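Local coordinates for conserved hypothetical protein NMB0706 (PDB 1RV9) that is of unknown function but belongs to the family of YfiH-like proteins named multi-copper polyphenol oxidoreductase laccases, and may be an enzyme, at residues L18-A26 against V158-P166; F123-A134 against L146-V155. All coordinates share one frame; numbering follows the deposited sequence.

Overall arrangement
The two contacts take opposite faces of one mixed sheet, in keeping with an alpha-beta-beta-alpha architecture. Interaction 1 lays the loop 18-26, which leads from strand 17-18 to strand 28-33 of the other large sheet, over strand 160-164; it is partly buried and built round one tryptophan and one tyrosine. Interaction 2 sets helix 145-153 against strands 119-125 and 131-136, and is nearly all buried, made of aliphatic side chains, alanines, a methionine and one phenylalanine. The contacts join where strands 119-125 and 160-164 run as neighbours: Met161 N is 2.9 Å from Cys124 O. In sequence, both segments of interaction 2 fall between the two segments of interaction 1.

Interaction 1: residues L18-A26 against V158-P166; sequences LTADWPAPA and VEMMAYLGP
With CG set between its backbone N and carbonyl carbon (chi1 60°), Trp22 sends its indole down from the loop onto strand 160-164, where Met161 has taken the same kind of first torsion (chi1 63°) and rises beside it, bending at the thioether so that its methyl reaches the loop backbone. Tyr163 lays its ring along the loop instead. The indole is thereby wedged between two residues of one strand. On one face, toward the rim, lie Met161 SD and Ala24 CB; the sulfur stands 4.4 Å from the centroid of the six-membered ring in an oblique Met-aromatic contact. On the opposite face Tyr163 CB makes a CH-pi contact at 3.9 Å from that same centroid.

Met161 and Tyr163, two apart, point to the same side of the strand as alternation demands, while Ala162 turns to the other side. The face carrying Met161 and Tyr163 looks toward the second large sheet, and the loop, tied by Ala20 N to Thr30 OG1 on strand 28-33, fills part of the layer between them; Tyr223 and Cys124 on the flanking strands also touch the Trp22 side chain.

Farther along, Ala20 CB sits over the centre of the Tyr163 ring, 3.4 Å from its centroid and almost on the ring normal. The edge of Tyr163 is turned to the face of Trp22, the Tyr163 ring centroid 5.6 Å from that of the Trp22 five-membered ring and the two planes inclined at 58°. At the other end Met161 SD lies 3.6 Å from Ala24 CA, and Met161 CE 3.7 Å from Pro23 O.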
loop_
_atom_site.group_PDB
_atom_site.type_symbol
_atom_site.label_atom_id
_atom_site.label_comp_id
_atom_site.label_asym_id
_atom_site.label_seq_id
_atom_site.Cartn_x
_atom_site.Cartn_y
_atom_site.Cartn_z
ATOM N N LEU A 18 -9.324 -10.349 -0.860
ATOM C CA LEU A 18 -9.413 -9.935 -2.247
ATOM C C LEU A 18 -8.048 -10.154 -2.874
ATOM O O LEU A 18 -7.072 -10.424 -2.172
ATOM C CB LEU A 18 -9.780 -8.455 -2.333
ATOM C CG LEU A 18 -11.000 -7.997 -1.535
ATOM C CD1 LEU A 18 -11.143 -6.490 -1.653
ATOM C CD2 LEU A 18 -12.243 -8.705 -2.047
ATOM N N THR A 19 -7.989 -10.056 -4.195
ATOM C CA THR A 19 -6.737 -10.205 -4.921
ATOM C C THR A 19 -6.707 -9.101 -5.959
ATOM O O THR A 19 -7.754 -8.584 -6.359
ATOM C CB THR A 19 -6.618 -11.573 -5.629
ATOM O OG1 THR A 19 -7.675 -11.717 -6.584
ATOM C CG2 THR A 19 -6.688 -12.704 -4.615
ATOM N N ALA A 20 -5.510 -8.733 -6.391
ATOM C CA ALA A 20 -5.359 -7.673 -7.371
ATOM C C ALA A 20 -5.878 -8.067 -8.743
ATOM O O ALA A 20 -5.614 -9.167 -9.228
ATOM C CB ALA A 20 -3.897 -7.268 -7.475
ATOM N N ASP A 21 -6.632 -7.161 -9.357
ATOM C CA ASP A 21 -7.148 -7.394 -10.694
ATOM C C ASP A 21 -6.174 -6.727 -11.651
ATOM O O ASP A 21 -6.248 -5.522 -11.901
ATOM C CB ASP A 21 -8.547 -6.795 -10.859
ATOM C CG ASP A 21 -9.036 -6.848 -12.299
ATOM O OD1 ASP A 21 -8.594 -7.748 -13.048
ATOM O OD2 ASP A 21 -9.870 -5.997 -12.678
ATOM N N TRP A 22 -5.236 -7.517 -12.154
ATOM C CA TRP A 22 -4.239 -7.031 -13.089
ATOM C C TRP A 22 -3.692 -8.204 -13.893
ATOM O O TRP A 22 -3.841 -9.359 -13.495
ATOM C CB TRP A 22 -3.121 -6.285 -12.343
ATOM C CG TRP A 22 -2.334 -7.074 -11.316
ATOM C CD1 TRP A 22 -2.646 -8.292 -10.769
ATOM C CD2 TRP A 22 -1.119 -6.653 -10.686
ATOM N NE1 TRP A 22 -1.695 -8.652 -9.839
ATOM C CE2 TRP A 22 -0.746 -7.664 -9.770
ATOM C CE3 TRP A 22 -0.304 -5.518 -10.812
ATOM C CZ2 TRP A 22 0.402 -7.569 -8.976
ATOM C CZ3 TRP A 22 0.838 -5.423 -10.026
ATOM C CH2 TRP A 22 1.182 -6.447 -9.120
ATOM N N PRO A 23 -3.072 -7.924 -15.048
ATOM C CA PRO A 23 -2.516 -8.982 -15.897
ATOM C C PRO A 23 -1.193 -9.575 -15.423
ATOM O O PRO A 23 -0.346 -9.942 -16.238
ATOM C CB PRO A 23 -2.393 -8.297 -17.255
ATOM C CG PRO A 23 -2.081 -6.885 -16.883
ATOM C CD PRO A 23 -3.040 -6.623 -15.741
ATOM N N ALA A 24 -1.017 -9.683 -14.111
ATOM C CA ALA A 24 0.221 -10.238 -13.577
ATOM C C ALA A 24 0.349 -11.713 -13.943
ATOM O O ALA A 24 -0.654 -12.423 -14.058
ATOM C CB ALA A 24 0.263 -10.068 -12.064
ATOM N N PRO A 25 1.590 -12.193 -14.141
ATOM C CA PRO A 25 1.823 -13.597 -14.493
ATOM C C PRO A 25 1.328 -14.547 -13.403
ATOM O O PRO A 25 1.150 -14.145 -12.256
ATOM C CB PRO A 25 3.335 -13.654 -14.709
ATOM C CG PRO A 25 3.850 -12.571 -13.810
ATOM C CD PRO A 25 2.863 -11.459 -14.038
ATOM N N ALA A 26 1.115 -15.805 -13.774
ATOM C CA ALA A 26 0.584 -16.815 -12.864
ATOM C C ALA A 26 1.371 -17.094 -11.591
ATOM O O ALA A 26 0.817 -17.641 -10.630
ATOM C CB ALA A 26 0.368 -18.113 -13.625
ATOM N N VAL A 158 9.385 -0.529 -18.178
ATOM C CA VAL A 158 8.370 -0.847 -19.172
ATOM C C VAL A 158 7.803 -2.252 -18.964
ATOM O O VAL A 158 6.675 -2.544 -19.370
ATOM C CB VAL A 158 8.934 -0.712 -20.614
ATOM C CG1 VAL A 158 9.787 -1.917 -20.966
ATOM C CG2 VAL A 158 7.797 -0.539 -21.600
ATOM N N GLU A 159 8.582 -3.117 -18.320
ATOM C CA GLU A 159 8.139 -4.480 -18.062
ATOM C C GLU A 159 7.457 -4.572 -16.703
ATOM O O GLU A 159 7.008 -5.642 -16.296
ATOM C CB GLU A 159 9.325 -5.445 -18.119
ATOM C CG GLU A 159 10.080 -5.378 -19.440
ATOM C CD GLU A 159 10.934 -6.601 -19.698
ATOM O OE1 GLU A 159 10.359 -7.690 -19.915
ATOM O OE2 GLU A 159 12.178 -6.476 -19.688
ATOM N N MET A 160 7.379 -3.443 -16.006
ATOM C CA MET A 160 6.740 -3.402 -14.695
ATOM C C MET A 160 5.270 -3.041 -14.770
ATOM O O MET A 160 4.819 -2.352 -15.685
ATOM C CB MET A 160 7.388 -2.358 -13.791
ATOM C CG MET A 160 8.778 -2.653 -13.309
ATOM S SD MET A 160 9.231 -1.336 -12.167
ATOM C CE MET A 160 10.906 -1.796 -11.776
ATOM N N MET A 161 4.519 -3.511 -13.785
ATOM C CA MET A 161 3.118 -3.169 -13.684
ATOM C C MET A 161 2.910 -2.856 -12.209
ATOM O O MET A 161 3.551 -3.454 -11.344
ATOM C CB MET A 161 2.210 -4.310 -14.162
ATOM C CG MET A 161 2.276 -5.595 -13.380
ATOM S SD MET A 161 1.189 -6.842 -14.127
ATOM C CE MET A 161 2.233 -7.477 -15.349
ATOM N N ALA A 162 2.048 -1.887 -11.935
ATOM C CA ALA A 162 1.776 -1.481 -10.565
ATOM C C ALA A 162 0.297 -1.591 -10.262
ATOM O O ALA A 162 -0.545 -1.352 -11.129
ATOM C CB ALA A 162 2.245 -0.048 -10.344
ATOM N N TYR A 163 -0.020 -1.966 -9.028
ATOM C CA TYR A 163 -1.406 -2.088 -8.618
ATOM C C TYR A 163 -1.682 -1.102 -7.497
ATOM O O TYR A 163 -0.973 -1.078 -6.489
ATOM C CB TYR A 163 -1.705 -3.506 -8.128
ATOM C CG TYR A 163 -3.158 -3.722 -7.777
ATOM C CD1 TYR A 163 -4.127 -3.830 -8.773
ATOM C CD2 TYR A 163 -3.566 -3.802 -6.446
ATOM C CE1 TYR A 163 -5.472 -4.012 -8.451
ATOM C CE2 TYR A 163 -4.902 -3.984 -6.114
ATOM C CZ TYR A 163 -5.849 -4.089 -7.119
ATOM O OH TYR A 163 -7.172 -4.277 -6.785
ATOM N N LEU A 164 -2.705 -0.278 -7.685
ATOM C CA LEU A 164 -3.085 0.699 -6.677
ATOM C C LEU A 164 -4.114 0.026 -5.774
ATOM O O LEU A 164 -5.240 -0.253 -6.192
ATOM C CB LEU A 164 -3.686 1.940 -7.339
ATOM C CG LEU A 164 -2.804 2.593 -8.407
ATOM C CD1 LEU A 164 -3.522 3.818 -8.970
ATOM C CD2 LEU A 164 -1.456 2.983 -7.815
ATOM N N GLY A 165 -3.708 -0.238 -4.536
ATOM C CA GLY A 165 -4.586 -0.887 -3.582
ATOM C C GLY A 165 -5.641 0.039 -3.013
ATOM O O GLY A 165 -5.713 1.208 -3.386
ATOM N N PRO A 166 -6.473 -0.457 -2.088
ATOM C CA PRO A 166 -7.531 0.351 -1.478
ATOM C C PRO A 166 -6.986 1.519 -0.662
ATOM O O PRO A 166 -6.196 1.323 0.256
ATOM C CB PRO A 166 -8.286 -0.665 -0.623
ATOM C CG PRO A 166 -7.209 -1.614 -0.206
ATOM C CD PRO A 166 -6.411 -1.800 -1.480
#

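Interaction 2: residues F123-A134 against L146-V155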
loop_
_atom_site.group_PDB
_atom_site.type_symbol
_atom_site.label_atom_id
_atom_site.label_comp_id
_atom_site.label_asym_id
_atom_site.label_seq_id
_atom_site.Cartn_x
_atom_site.Cartn_y
_atom_site.Cartn_z
ATOM N N PHE A 123 3.969 -4.075 -6.951
ATOM C CA PHE A 123 4.698 -4.091 -8.224
ATOM C C PHE A 123 5.136 -5.497 -8.611
ATOM O O PHE A 123 5.388 -6.339 -7.753
ATOM C CB PHE A 123 5.992 -3.275 -8.125
ATOM C CG PHE A 123 5.802 -1.815 -7.843
ATOM C CD1 PHE A 123 5.813 -0.886 -8.880
ATOM C CD2 PHE A 123 5.701 -1.354 -6.533
ATOM C CE1 PHE A 123 5.733 0.483 -8.615
ATOM C CE2 PHE A 123 5.620 0.009 -6.259
ATOM C CZ PHE A 123 5.638 0.930 -7.303
ATOM N N CYS A 124 5.251 -5.735 -9.913
ATOM C CA CYS A 124 5.761 -7.007 -10.414
ATOM C C CYS A 124 6.137 -6.768 -11.867
ATOM O O CYS A 124 5.776 -5.738 -12.434
ATOM C CB CYS A 124 4.715 -8.127 -10.311
ATOM S SG CYS A 124 3.460 -8.191 -11.621
ATOM N N ASP A 125 6.891 -7.690 -12.453
ATOM C CA ASP A 125 7.250 -7.561 -13.861
ATOM C C ASP A 125 6.439 -8.598 -14.638
ATOM O O ASP A 125 5.937 -9.565 -14.059
ATOM C CB ASP A 125 8.766 -7.735 -14.066
ATOM C CG ASP A 125 9.278 -9.094 -13.644
ATOM O OD1 ASP A 125 8.720 -9.685 -12.698
ATOM O OD2 ASP A 125 10.265 -9.566 -14.254
ATOM N N ARG A 126 6.289 -8.380 -15.940
ATOM C CA ARG A 126 5.501 -9.274 -16.789
ATOM C C ARG A 126 5.947 -10.731 -16.750
ATOM O O ARG A 126 5.116 -11.639 -16.829
ATOM C CB ARG A 126 5.533 -8.773 -18.239
ATOM C CG ARG A 126 5.018 -7.352 -18.425
ATOM C CD ARG A 126 3.493 -7.270 -18.473
ATOM N NE ARG A 126 3.044 -5.878 -18.498
ATOM C CZ ARG A 126 1.791 -5.487 -18.723
ATOM N NH1 ARG A 126 0.838 -6.383 -18.953
ATOM N NH2 ARG A 126 1.488 -4.196 -18.711
ATOM N N ALA A 127 7.253 -10.954 -16.626
ATOM C CA ALA A 127 7.805 -12.308 -16.601
ATOM C C ALA A 127 7.732 -12.991 -15.240
ATOM O O ALA A 127 7.995 -14.186 -15.126
ATOM C CB ALA A 127 9.248 -12.286 -17.092
ATOM N N GLY A 128 7.386 -12.229 -14.206
ATOM C CA GLY A 128 7.281 -12.802 -12.876
ATOM C C GLY A 128 8.605 -13.192 -12.247
ATOM O O GLY A 128 8.790 -14.343 -11.840
ATOM N N THR A 129 9.531 -12.243 -12.161
ATOM C CA THR A 129 10.831 -12.522 -11.555
ATOM C C THR A 129 11.088 -11.626 -10.345
ATOM O O THR A 129 12.029 -11.850 -9.590
ATOM C CB THR A 129 11.987 -12.309 -12.551
ATOM O OG1 THR A 129 12.166 -10.908 -12.786
ATOM C CG2 THR A 129 11.691 -13.014 -13.874
ATOM N N ALA A 130 10.250 -10.614 -10.160
ATOM C CA ALA A 130 10.419 -9.702 -9.034
ATOM C C ALA A 130 9.101 -9.056 -8.633
ATOM O O ALA A 130 8.251 -8.785 -9.479
ATOM C CB ALA A 130 11.439 -8.622 -9.387
ATOM N N VAL A 131 8.938 -8.830 -7.333
ATOM C CA VAL A 131 7.739 -8.192 -6.797
ATOM C C VAL A 131 8.141 -7.174 -5.737
ATOM O O VAL A 131 9.293 -7.145 -5.294
ATOM C CB VAL A 131 6.772 -9.218 -6.145
ATOM C CG1 VAL A 131 6.289 -10.209 -7.184
ATOM C CG2 VAL A 131 7.464 -9.935 -4.994
ATOM N N ALA A 132 7.195 -6.328 -5.348
ATOM C CA ALA A 132 7.449 -5.317 -4.329
ATOM C C ALA A 132 6.146 -4.722 -3.823
ATOM O O ALA A 132 5.125 -4.763 -4.504
ATOM C CB ALA A 132 8.337 -4.205 -4.892
ATOM N N ALA A 133 6.200 -4.170 -2.616
ATOM C CA ALA A 133 5.051 -3.521 -2.002
ATOM C C ALA A 133 5.562 -2.218 -1.402
ATOM O O ALA A 133 6.597 -2.208 -0.735
ATOM C CB ALA A 133 4.460 -4.406 -0.908
ATOM N N ALA A 134 4.849 -1.123 -1.651
ATOM C CA ALA A 134 5.245 0.176 -1.129
ATOM C C ALA A 134 4.100 0.869 -0.399
ATOM O O ALA A 134 2.945 0.820 -0.831
ATOM C CB ALA A 134 5.748 1.067 -2.265
ATOM N N LEU A 146 7.944 5.489 -4.332
ATOM C CA LEU A 146 7.674 4.662 -5.507
ATOM C C LEU A 146 8.899 4.596 -6.418
ATOM O O LEU A 146 9.268 3.519 -6.896
ATOM C CB LEU A 146 6.459 5.187 -6.278
ATOM C CG LEU A 146 5.132 5.184 -5.503
ATOM C CD1 LEU A 146 3.983 5.489 -6.447
ATOM C CD2 LEU A 146 4.905 3.825 -4.849
ATOM N N GLN A 147 9.534 5.741 -6.649
ATOM C CA GLN A 147 10.724 5.776 -7.494
ATOM C C GLN A 147 11.828 4.904 -6.903
ATOM O O GLN A 147 12.514 4.189 -7.634
ATOM C CB GLN A 147 11.238 7.213 -7.668
ATOM C CG GLN A 147 10.285 8.146 -8.411
ATOM C CD GLN A 147 9.363 8.909 -7.481
ATOM O OE1 GLN A 147 8.714 8.324 -6.613
ATOM N NE2 GLN A 147 9.294 10.223 -7.664
ATOM N N ASN A 148 11.999 4.950 -5.583
ATOM C CA ASN A 148 13.029 4.143 -4.935
ATOM C C ASN A 148 12.705 2.653 -5.019
ATOM O O ASN A 148 13.604 1.818 -5.140
ATOM C CB ASN A 148 13.200 4.547 -3.467
ATOM C CG ASN A 148 13.756 5.946 -3.311
ATOM O OD1 ASN A 148 14.318 6.508 -4.251
ATOM N ND2 ASN A 148 13.616 6.510 -2.117
ATOM N N THR A 149 11.422 2.317 -4.949
ATOM C CA THR A 149 11.015 0.918 -5.033
ATOM C C THR A 149 11.300 0.389 -6.434
ATOM O O THR A 149 11.859 -0.693 -6.605
ATOM C CB THR A 149 9.519 0.764 -4.714
ATOM O OG1 THR A 149 9.279 1.214 -3.374
ATOM C CG2 THR A 149 9.089 -0.702 -4.843
ATOM N N ILE A 150 10.919 1.170 -7.437
ATOM C CA ILE A 150 11.144 0.798 -8.827
ATOM C C ILE A 150 12.631 0.537 -9.068
ATOM O O ILE A 150 13.006 -0.450 -9.707
ATOM C CB ILE A 150 10.644 1.927 -9.761
ATOM C CG1 ILE A 150 9.113 1.960 -9.744
ATOM C CG2 ILE A 150 11.179 1.734 -11.174
ATOM C CD1 ILE A 150 8.514 3.219 -10.336
ATOM N N ALA A 151 13.477 1.417 -8.545
ATOM C CA ALA A 151 14.917 1.273 -8.712
ATOM C C ALA A 151 15.440 0.004 -8.052
ATOM O O ALA A 151 16.278 -0.703 -8.619
ATOM C CB ALA A 151 15.635 2.486 -8.131
ATOM N N ALA A 152 14.938 -0.289 -6.856
ATOM C CA ALA A 152 15.381 -1.462 -6.114
ATOM C C ALA A 152 15.018 -2.792 -6.767
ATOM O O ALA A 152 15.669 -3.806 -6.523
ATOM C CB ALA A 152 14.827 -1.412 -4.698
ATOM N N MET A 153 13.983 -2.791 -7.598
ATOM C CA MET A 153 13.546 -4.012 -8.269
ATOM C C MET A 153 14.497 -4.465 -9.368
ATOM O O MET A 153 14.556 -5.649 -9.703
ATOM C CB MET A 153 12.147 -3.818 -8.848
ATOM C CG MET A 153 11.075 -3.683 -7.785
ATOM S SD MET A 153 9.436 -3.534 -8.495
ATOM C CE MET A 153 9.135 -5.235 -8.977
ATOM N N LYS A 154 15.231 -3.514 -9.931
ATOM C CA LYS A 154 16.198 -3.801 -10.984
ATOM C C LYS A 154 15.642 -4.500 -12.218
ATOM O O LYS A 154 16.296 -5.369 -12.798
ATOM C CB LYS A 154 17.354 -4.624 -10.425
ATOM C CG LYS A 154 18.147 -3.918 -9.350
ATOM C CD LYS A 154 19.404 -4.705 -9.025
ATOM C CE LYS A 154 20.194 -4.060 -7.902
ATOM N NZ LYS A 154 19.481 -4.153 -6.600
ATOM N N VAL A 155 14.431 -4.133 -12.609
ATOM C CA VAL A 155 13.824 -4.690 -13.807
ATOM C C VAL A 155 13.393 -3.493 -14.643
ATOM O O VAL A 155 13.122 -2.419 -14.105
ATOM C CB VAL A 155 12.606 -5.591 -13.483
ATOM C CG1 VAL A 155 13.086 -6.944 -12.975
ATOM C CG2 VAL A 155 11.725 -4.930 -12.445
#
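Met153 and Phe123 meet at the middle of this interface, crossing at about a right angle: Met153 SD lies 3.5 Å from Phe123 CB and oblique to the ring, a Met-aromatic contact. A bend at chi3 (76°) carries Met153 CE on to Ala130 O, at 3.7 Å. Round the ring, Leu146 CD2 meets the edge near its plane, 3.9 Å from Phe123 CZ, while Ile150 CG1 and Thr149 CG2 approach obliquely. Thr149 CG2 also packs 3.6 Å from Ala132 CB, where small alanines are consistent with the helix's close approach.

Beyond this shell, helix 146-153 runs antiparallel to strand 131-134, the axes 9.1 Å apart. It belongs to a beta-alpha-beta crossover that joins the parallel strands 131-136 and 160-164, with strand 119-125 between them. Val155, just past the helix, packs on Ala130 at the hairpin end, where Asp125 OD1 accepts Thr129 N at 2.7 Å through its syn lone pair and also Ala130 N from above the carboxylate plane; Thr129 OG1 donates to Asp125 OD2.

Thr149 OG1 donates to Val145 O, one turn back, and the carboxylate bonds stay within the hairpin, so the fit of apolar surfaces, more than directional bonding, probably sets how helix and hairpin lie together.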